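DUTPase (Staphylococcus phage 11, PDB 4GV8) probably hydrolyses dUTP to dUMP and pyrophosphate as a trimeric jelly-roll dUTPase with a moonlighting role beyond catalysis. Local coordinates at residues R8-N13 with H85-I90; F108-E113 with E130-A135. All blocks are in the same frame, centred on the assembly; numbering follows the deposited sequence.

I90 of contact 1 packs against L134 and A135 of contact 2, its CD1 lying 3.9 Å from A135 CB and 3.9 Å from L134 CD2, although the centres of the two contacts are 18 Å apart. Both reach the seven-stranded antiparallel sheet. Strands 89-94 and 133-141, which carry these residues, are not neighbours in its strand order, yet their side chains meet. Contact 1 supplies N87, L88 and G89 to a nucleotide pocket. In contact 2 the K133 side chain lies about 6 Å from another bound nucleotide, not the one held by G89, and about 6 Å from a magnesium ion.

Contact 1 of 2, residues R8-N13 with H85-I90. With DUP (2'-deoxyuridine 5'-alpha,beta-imido-triphosphate), chain J.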
ATOM      1  N   ARG B   8       3.773 -25.215  -3.430  1.00 57.35           N
ATOM      2  CA  ARG B   8       3.378 -26.011  -4.613  1.00 59.87           C
ATOM      3  C   ARG B   8       3.488 -25.172  -5.873  1.00 58.07           C
ATOM      4  O   ARG B   8       2.966 -24.061  -5.899  1.00 58.62           O
ATOM      5  CB  ARG B   8       1.921 -26.513  -4.502  1.00 59.93           C
ATOM      6  CG  ARG B   8       1.763 -27.739  -3.647  1.00 66.75           C
ATOM      7  CD  ARG B   8       0.331 -28.196  -3.465  1.00 67.79           C
ATOM      8  NE  ARG B   8      -0.389 -28.296  -4.725  1.00 62.49           N
ATOM      9  CZ  ARG B   8      -1.571 -27.729  -4.964  1.00 65.42           C
ATOM     10  NH1 ARG B   8      -2.241 -27.017  -4.028  1.00 72.67           N
ATOM     11  NH2 ARG B   8      -2.099 -27.871  -6.149  1.00 60.44           N
ATOM     12  N   LEU B   9       4.170 -25.699  -6.903  1.00 53.75           N
ATOM     13  CA  LEU B   9       4.173 -25.125  -8.223  1.00 52.37           C
ATOM     14  C   LEU B   9       2.979 -25.733  -8.964  1.00 55.45           C
ATOM     15  O   LEU B   9       2.785 -26.950  -8.934  1.00 57.29           O
ATOM     16  CB  LEU B   9       5.525 -25.372  -8.908  1.00 53.24           C
ATOM     17  CG  LEU B   9       6.796 -24.876  -8.188  1.00 62.65           C
ATOM     18  CD1 LEU B   9       8.004 -25.048  -9.103  1.00 56.06           C
ATOM     19  CD2 LEU B   9       6.697 -23.402  -7.746  1.00 58.23           C
ATOM     20  N   LEU B  10       2.141 -24.899  -9.576  1.00 55.21           N
ATOM     21  CA  LEU B  10       0.831 -25.382 -10.130  1.00 55.59           C
ATOM     22  C   LEU B  10       0.850 -25.555 -11.636  1.00 56.06           C
ATOM     23  O   LEU B  10      -0.095 -26.087 -12.236  1.00 60.58           O
ATOM     24  CB  LEU B  10      -0.351 -24.493  -9.700  1.00 55.09           C
ATOM     25  CG  LEU B  10      -0.430 -24.202  -8.158  1.00 54.91           C
ATOM     26  CD1 LEU B  10      -1.377 -23.018  -7.840  1.00 43.98           C
ATOM     27  CD2 LEU B  10      -0.777 -25.458  -7.349  1.00 49.77           C
ATOM     28  N   SER B  11       1.931 -25.128 -12.264  1.00 58.19           N
ATOM     29  CA  SER B  11       2.127 -25.415 -13.672  1.00 60.88           C
ATOM     30  C   SER B  11       3.601 -25.438 -14.025  1.00 60.38           C
ATOM     31  O   SER B  11       4.479 -25.186 -13.174  1.00 56.88           O
ATOM     32  CB  SER B  11       1.373 -24.406 -14.561  1.00 56.96           C
ATOM     33  OG  SER B  11       2.023 -23.148 -14.576  1.00 56.43           O
ATOM     34  N   GLU B  12       3.824 -25.758 -15.302  1.00 59.48           N
ATOM     35  CA  GLU B  12       5.126 -25.698 -15.944  1.00 66.24           C
ATOM     36  C   GLU B  12       5.655 -24.251 -16.060  1.00 61.83           C
ATOM     37  O   GLU B  12       6.859 -24.070 -16.189  1.00 63.47           O
ATOM     38  CB  GLU B  12       5.084 -26.375 -17.343  1.00 64.89           C
ATOM     39  CG  GLU B  12       4.189 -25.698 -18.401  1.00 70.59           C
ATOM     40  CD  GLU B  12       4.243 -26.365 -19.795  1.00 78.18           C
ATOM     41  OE1 GLU B  12       4.875 -27.439 -20.000  1.00 78.74           O
ATOM     42  OE2 GLU B  12       3.622 -25.793 -20.714  1.00 82.32           O
ATOM     43  N   ASN B  13       4.742 -23.267 -16.038  1.00 56.53           N
ATOM     44  CA  ASN B  13       5.070 -21.814 -16.120  1.00 56.32           C
ATOM     45  C   ASN B  13       5.491 -21.191 -14.758  1.00 52.74           C
ATOM     46  O   ASN B  13       5.942 -20.040 -14.702  1.00 50.10           O
ATOM     47  CB  ASN B  13       3.870 -21.063 -16.708  1.00 55.28           C
ATOM     48  CG  ASN B  13       3.535 -21.510 -18.154  1.00 63.33           C
ATOM     49  OD1 ASN B  13       4.425 -21.866 -18.919  1.00 63.03           O
ATOM     50  ND2 ASN B  13       2.250 -21.499 -18.510  1.00 59.46           N
ATOM     51  N   HIS B  85      -4.633 -22.020   0.063  1.00 52.07           N
ATOM     52  CA  HIS B  85      -3.787 -22.915  -0.757  1.00 54.62           C
ATOM     53  C   HIS B  85      -4.040 -22.783  -2.252  1.00 54.88           C
ATOM     54  O   HIS B  85      -3.658 -23.651  -3.037  1.00 59.65           O
ATOM     55  CB  HIS B  85      -3.942 -24.364  -0.294  1.00 53.63           C
ATOM     56  CG  HIS B  85      -3.510 -24.599   1.152  1.00 61.54           C
ATOM     57  ND1 HIS B  85      -3.987 -25.624   1.895  1.00 62.44           N
ATOM     58  CD2 HIS B  85      -2.609 -23.920   1.965  1.00 62.20           C
ATOM     59  CE1 HIS B  85      -3.432 -25.597   3.111  1.00 60.97           C
ATOM     60  NE2 HIS B  85      -2.595 -24.557   3.165  1.00 61.97           N
ATOM     61  N   GLY B  86      -4.662 -21.681  -2.661  1.00 53.28           N
ATOM     62  CA  GLY B  86      -4.835 -21.356  -4.056  1.00 52.45           C
ATOM     63  C   GLY B  86      -3.639 -20.646  -4.695  1.00 50.88           C
ATOM     64  O   GLY B  86      -2.591 -20.374  -4.063  1.00 51.40           O
ATOM     65  N   ASN B  87      -3.856 -20.328  -5.967  1.00 53.88           N
ATOM     66  CA  ASN B  87      -2.928 -19.596  -6.847  1.00 48.40           C
ATOM     67  C   ASN B  87      -2.849 -18.167  -6.262  1.00 47.59           C
ATOM     68  O   ASN B  87      -3.868 -17.490  -6.008  1.00 49.96           O
ATOM     69  CB  ASN B  87      -3.511 -19.642  -8.278  1.00 48.76           C
ATOM     70  CG  ASN B  87      -2.489 -19.413  -9.381  1.00 50.98           C
ATOM     71  OD1 ASN B  87      -1.496 -18.737  -9.205  1.00 46.93           O
ATOM     72  ND2 ASN B  87      -2.784 -19.962 -10.580  1.00 54.97           N
ATOM     73  N   LEU B  88      -1.627 -17.759  -5.972  1.00 44.16           N
ATOM     74  CA  LEU B  88      -1.338 -16.415  -5.524  1.00 47.31           C
ATOM     75  C   LEU B  88      -1.464 -15.548  -6.777  1.00 50.35           C
ATOM     76  O   LEU B  88      -0.763 -15.774  -7.801  1.00 47.54           O
ATOM     77  CB  LEU B  88       0.065 -16.341  -4.902  1.00 44.96           C
ATOM     78  CG  LEU B  88       0.436 -17.082  -3.571  1.00 45.61           C
ATOM     79  CD1 LEU B  88       1.871 -16.695  -3.141  1.00 43.25           C
ATOM     80  CD2 LEU B  88      -0.593 -16.810  -2.481  1.00 40.09           C
ATOM     81  N   GLY B  89      -2.408 -14.604  -6.711  1.00 47.53           N
ATOM     82  CA  GLY B  89      -2.575 -13.597  -7.750  1.00 43.26           C
ATOM     83  C   GLY B  89      -1.999 -12.220  -7.357  1.00 46.67           C
ATOM     84  O   GLY B  89      -2.227 -11.714  -6.232  1.00 43.42           O
ATOM     85  N   ILE B  90      -1.244 -11.626  -8.298  1.00 44.17           N
ATOM     86  CA  ILE B  90      -0.689 -10.278  -8.176  1.00 42.74           C
ATOM     87  C   ILE B  90      -1.675  -9.211  -8.760  1.00 42.34           C
ATOM     88  O   ILE B  90      -1.924  -9.155  -9.975  1.00 42.56           O
ATOM     89  CB  ILE B  90       0.678 -10.183  -8.885  1.00 39.79           C
ATOM     90  CG1 ILE B  90       1.743 -11.078  -8.186  1.00 43.60           C
ATOM     91  CG2 ILE B  90       1.176  -8.726  -8.916  1.00 41.52           C
ATOM     92  CD1 ILE B  90       3.037 -11.337  -8.979  1.00 37.82           C
TER
HETATM   93  O4  DUP J 201      -3.320  -9.667  -3.809  1.00 41.64           O
HETATM   94  C4  DUP J 201      -3.887 -10.822  -3.370  1.00 43.88           C
HETATM   95  C5  DUP J 201      -4.725 -10.836  -2.268  1.00 40.66           C
HETATM   96  C6  DUP J 201      -5.257 -12.003  -1.838  1.00 40.58           C
HETATM   97  N3  DUP J 201      -3.585 -12.005  -3.926  1.00 40.94           N
HETATM   98  C2  DUP J 201      -4.181 -13.154  -3.528  1.00 44.92           C
HETATM   99  O2  DUP J 201      -3.900 -14.266  -4.212  1.00 40.32           O
HETATM  100  N1  DUP J 201      -5.022 -13.170  -2.475  1.00 47.31           N
HETATM  101  C1' DUP J 201      -5.647 -14.405  -1.987  1.00 42.49           C
HETATM  102  C2' DUP J 201      -4.983 -14.898  -0.697  1.00 41.98           C
HETATM  103  C3' DUP J 201      -5.980 -14.523   0.400  1.00 41.42           C
HETATM  104  O3' DUP J 201      -5.861 -15.385   1.529  1.00 42.77           O
HETATM  105  O4' DUP J 201      -7.050 -14.179  -1.655  1.00 43.97           O
HETATM  106  C4' DUP J 201      -7.345 -14.548  -0.289  1.00 42.51           C
HETATM  107  C5' DUP J 201      -8.382 -13.623   0.348  1.00 44.30           C
HETATM  108  O5' DUP J 201      -7.906 -12.266   0.532  1.00 44.86           O
HETATM  109  PA  DUP J 201      -8.941 -11.115   0.894  1.00 44.76           P
HETATM  110  O1A DUP J 201      -9.530 -11.534   2.211  1.00 48.40           O
HETATM  111  O2A DUP J 201      -8.015  -9.857   0.774  1.00 46.72           O
HETATM  112  N3A DUP J 201     -10.129 -11.019  -0.321  1.00 42.57           N
HETATM  113  PB  DUP J 201     -11.798 -10.963   0.016  1.00 46.05           P
HETATM  114  O1B DUP J 201     -12.021 -10.588   1.476  1.00 50.30           O
HETATM  115  O2B DUP J 201     -12.399 -10.037  -1.050  1.00 51.11           O
HETATM  116  O3B DUP J 201     -12.203 -12.545  -0.280  1.00 54.36           O
HETATM  117  PG  DUP J 201     -12.664 -13.670   0.809  1.00 54.73           P
HETATM  118  O2G DUP J 201     -14.157 -13.506   0.880  1.00 52.64           O
HETATM  119  O1G DUP J 201     -11.935 -13.373   2.127  1.00 53.57           O
HETATM  120  O3G DUP J 201     -12.144 -14.978   0.257  1.00 61.16           O
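Beside the uracil-binding hairpin between strands 73-80 and 89-94, L10 lays its CD1 methyl against the backbone and the base of the side chain of N87, 3.9 Å from N87 CA. The two side chains run past one another in opposite directions. The carboxamide of N87 is held elsewhere: its ND2 bonds to D48 OD1. The other methyl of L10, CD2, sits over one face of the R8 guanidinium, 3.0 Å above its plane and toward the rim. A bend at chi3 (50°) turns the R8 chain so that NH1 comes within 3.8 Å of H85 O, too long for a hydrogen bond. This corner also meets the second subunit, whose F153 packs on R8 and meets the H85 ring, while H85 NE2 bonds to S52 OG. In this hairpin, which in dUTPases recognises uracil, G89 reads the base through backbone atoms: its N donates to O2 of the nucleotide (2.9 Å, 166°), and its O accepts from N3 (2.7 Å, 156°). After L10 comes an ST turn, N13 N donating to S11 OG over 3.1 Å, and S11 OG is also bonded to D48 OD2.

Contact 2 of 2, residues F108-E113 with E130-A135; sequences FDIKGE and EGDKLA
With chi1 at 67°, I110 sets CG1 between its backbone N and carbonyl carbon, and a roughly extended chi2 carries CD1 onward to the segment 130-135. L134, its CG anti to the backbone N (chi1 -179°), brings CD1 to I110 CG2. The branches of I110 divide the work: CD1 reaches K133 O at 3.4 Å and D132 CB at 3.7 Å, CG1 lies alongside D132 CG, and CG2 touches L134 CD1 at 4.0 Å. The polar side of the contact runs through one water, which accepts from I110 N (3.1 Å) and donates to D132 OD2 (2.6 Å). That carboxylate oxygen also accepts from the backbone N of N129, so two bonds grip it. K133 O, beside I110 CD1, accepts from NH1 of R64, a residue of the nucleotide pocket. I110 itself is presented by a type I beta turn, closed by G112 N to D109 O (3.0 Å). D109 OD1 braces the same loop, taking E113 N at 3.1 Å from 42° out of the carboxylate plane. The partner segment enters strand 133-141 of the jelly roll through an inverse gamma turn centred on K133, followed by a classic beta bulge in which L134 and A135 both face I29.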
ATOM      1  N   PHE B 108       6.906  -1.129 -22.995  1.00 47.98           N
ATOM      2  CA  PHE B 108       7.721  -1.133 -21.800  1.00 48.14           C
ATOM      3  C   PHE B 108       7.626  -2.477 -21.114  1.00 50.28           C
ATOM      4  O   PHE B 108       6.568  -3.160 -21.125  1.00 44.92           O
ATOM      5  CB  PHE B 108       7.288  -0.035 -20.866  1.00 48.73           C
ATOM      6  CG  PHE B 108       7.587   1.357 -21.389  1.00 49.93           C
ATOM      7  CD1 PHE B 108       6.561   2.205 -21.783  1.00 53.64           C
ATOM      8  CD2 PHE B 108       8.883   1.802 -21.474  1.00 55.72           C
ATOM      9  CE1 PHE B 108       6.854   3.479 -22.257  1.00 62.24           C
ATOM     10  CE2 PHE B 108       9.182   3.089 -21.912  1.00 54.45           C
ATOM     11  CZ  PHE B 108       8.161   3.920 -22.317  1.00 51.41           C
ATOM     12  N   ASP B 109       8.762  -2.852 -20.538  1.00 48.45           N
ATOM     13  CA  ASP B 109       8.834  -3.945 -19.601  1.00 48.94           C
ATOM     14  C   ASP B 109       8.986  -3.420 -18.152  1.00 51.85           C
ATOM     15  O   ASP B 109       8.992  -2.180 -17.893  1.00 47.21           O
ATOM     16  CB  ASP B 109       9.957  -4.920 -19.998  1.00 53.46           C
ATOM     17  CG  ASP B 109      11.357  -4.297 -19.966  1.00 54.43           C
ATOM     18  OD1 ASP B 109      11.669  -3.371 -19.149  1.00 51.05           O
ATOM     19  OD2 ASP B 109      12.148  -4.805 -20.773  1.00 63.02           O
ATOM     20  N   ILE B 110       9.071  -4.380 -17.225  1.00 45.50           N
ATOM     21  CA  ILE B 110       9.083  -4.094 -15.787  1.00 47.40           C
ATOM     22  C   ILE B 110      10.424  -3.476 -15.306  1.00 46.72           C
ATOM     23  O   ILE B 110      10.484  -3.016 -14.199  1.00 51.78           O
ATOM     24  CB  ILE B 110       8.704  -5.347 -14.917  1.00 48.65           C
ATOM     25  CG1 ILE B 110       9.785  -6.456 -15.015  1.00 50.28           C
ATOM     26  CG2 ILE B 110       7.320  -5.837 -15.279  1.00 45.79           C
ATOM     27  CD1 ILE B 110       9.890  -7.416 -13.829  1.00 51.13           C
ATOM     28  N   LYS B 111      11.476  -3.466 -16.134  1.00 55.74           N
ATOM     29  CA  LYS B 111      12.729  -2.698 -15.872  1.00 54.12           C
ATOM     30  C   LYS B 111      12.625  -1.215 -16.348  1.00 61.26           C
ATOM     31  O   LYS B 111      13.581  -0.410 -16.214  1.00 59.58           O
ATOM     32  CB  LYS B 111      13.936  -3.420 -16.546  1.00 51.76           C
ATOM     33  N   GLY B 112      11.499  -0.857 -16.972  1.00 56.81           N
ATOM     34  CA  GLY B 112      11.380   0.483 -17.608  1.00 57.18           C
ATOM     35  C   GLY B 112      12.095   0.669 -18.948  1.00 56.93           C
ATOM     36  O   GLY B 112      12.254   1.797 -19.398  1.00 56.98           O
ATOM     37  N   GLU B 113      12.527  -0.434 -19.571  1.00 55.15           N
ATOM     38  CA  GLU B 113      13.144  -0.433 -20.898  1.00 59.96           C
ATOM     39  C   GLU B 113      12.099  -0.735 -21.969  1.00 64.75           C
ATOM     40  O   GLU B 113      10.979  -1.181 -21.665  1.00 56.80           O
ATOM     41  CB  GLU B 113      14.222  -1.500 -21.016  1.00 65.84           C
ATOM     42  CG  GLU B 113      15.434  -1.340 -20.113  1.00 71.92           C
ATOM     43  CD  GLU B 113      16.102  -2.694 -19.847  1.00 84.28           C
ATOM     44  OE1 GLU B 113      15.739  -3.712 -20.508  1.00 91.82           O
ATOM     45  OE2 GLU B 113      16.983  -2.754 -18.965  1.00 85.15           O
ATOM     46  N   GLU B 130       5.873 -13.797 -18.818  1.00 53.98           N
ATOM     47  CA  GLU B 130       6.065 -15.028 -18.083  1.00 55.48           C
ATOM     48  C   GLU B 130       7.523 -15.014 -17.607  1.00 50.59           C
ATOM     49  O   GLU B 130       8.413 -14.749 -18.409  1.00 47.60           O
ATOM     50  CB  GLU B 130       5.765 -16.198 -19.061  1.00 66.88           C
ATOM     51  CG  GLU B 130       5.526 -17.569 -18.437  1.00 73.77           C
ATOM     52  CD  GLU B 130       6.795 -18.216 -17.936  1.00 81.43           C
ATOM     53  OE1 GLU B 130       7.837 -18.072 -18.613  1.00 90.62           O
ATOM     54  OE2 GLU B 130       6.752 -18.864 -16.866  1.00 78.34           O
ATOM     55  N   GLY B 131       7.782 -15.200 -16.305  1.00 49.75           N
ATOM     56  CA  GLY B 131       9.173 -15.257 -15.784  1.00 47.93           C
ATOM     57  C   GLY B 131       9.623 -13.959 -15.113  1.00 52.87           C
ATOM     58  O   GLY B 131      10.627 -13.934 -14.393  1.00 46.77           O
ATOM     59  N   ASP B 132       8.893 -12.871 -15.371  1.00 44.45           N
ATOM     60  CA  ASP B 132       9.218 -11.575 -14.732  1.00 49.73           C
ATOM     61  C   ASP B 132       9.139 -11.662 -13.218  1.00 45.56           C
ATOM     62  O   ASP B 132       8.172 -12.214 -12.664  1.00 51.07           O
ATOM     63  CB  ASP B 132       8.292 -10.427 -15.202  1.00 47.11           C
ATOM     64  CG  ASP B 132       8.616  -9.940 -16.603  1.00 49.72           C
ATOM     65  OD1 ASP B 132       9.694 -10.279 -17.115  1.00 52.69           O
ATOM     66  OD2 ASP B 132       7.785  -9.218 -17.205  1.00 49.34           O
ATOM     67  N   LYS B 133      10.172 -11.131 -12.575  1.00 44.46           N
ATOM     68  CA  LYS B 133      10.259 -11.007 -11.101  1.00 46.10           C
ATOM     69  C   LYS B 133       9.484  -9.720 -10.691  1.00 44.23           C
ATOM     70  O   LYS B 133      10.034  -8.614 -10.599  1.00 45.53           O
ATOM     71  CB  LYS B 133      11.711 -10.943 -10.673  1.00 45.83           C
ATOM     72  CG  LYS B 133      11.915 -11.205  -9.186  1.00 49.43           C
ATOM     73  CD  LYS B 133      13.322 -10.863  -8.740  1.00 52.41           C
ATOM     74  CE  LYS B 133      14.299 -11.967  -9.043  1.00 58.94           C
ATOM     75  NZ  LYS B 133      15.670 -11.376  -8.922  1.00 60.36           N
ATOM     76  N   LEU B 134       8.169  -9.900 -10.560  1.00 45.42           N
ATOM     77  CA  LEU B 134       7.191  -8.823 -10.551  1.00 42.85           C
ATOM     78  C   LEU B 134       6.811  -8.307  -9.142  1.00 41.67           C
ATOM     79  O   LEU B 134       6.432  -7.147  -8.982  1.00 39.35           O
ATOM     80  CB  LEU B 134       5.921  -9.325 -11.266  1.00 43.14           C
ATOM     81  CG  LEU B 134       4.754  -8.355 -11.402  1.00 41.14           C
ATOM     82  CD1 LEU B 134       5.209  -7.106 -12.138  1.00 42.46           C
ATOM     83  CD2 LEU B 134       3.514  -8.958 -12.075  1.00 42.46           C
ATOM     84  N   ALA B 135       6.860  -9.185  -8.151  1.00 41.74           N
ATOM     85  CA  ALA B 135       6.491  -8.872  -6.733  1.00 43.09           C
ATOM     86  C   ALA B 135       7.363  -9.656  -5.769  1.00 41.09           C
ATOM     87  O   ALA B 135       8.253 -10.427  -6.179  1.00 45.09           O
ATOM     88  CB  ALA B 135       5.002  -9.187  -6.461  1.00 40.52           C
TER
HETATM   89  O   HOH W   1       8.246  -7.020 -18.544  1.00 41.35           O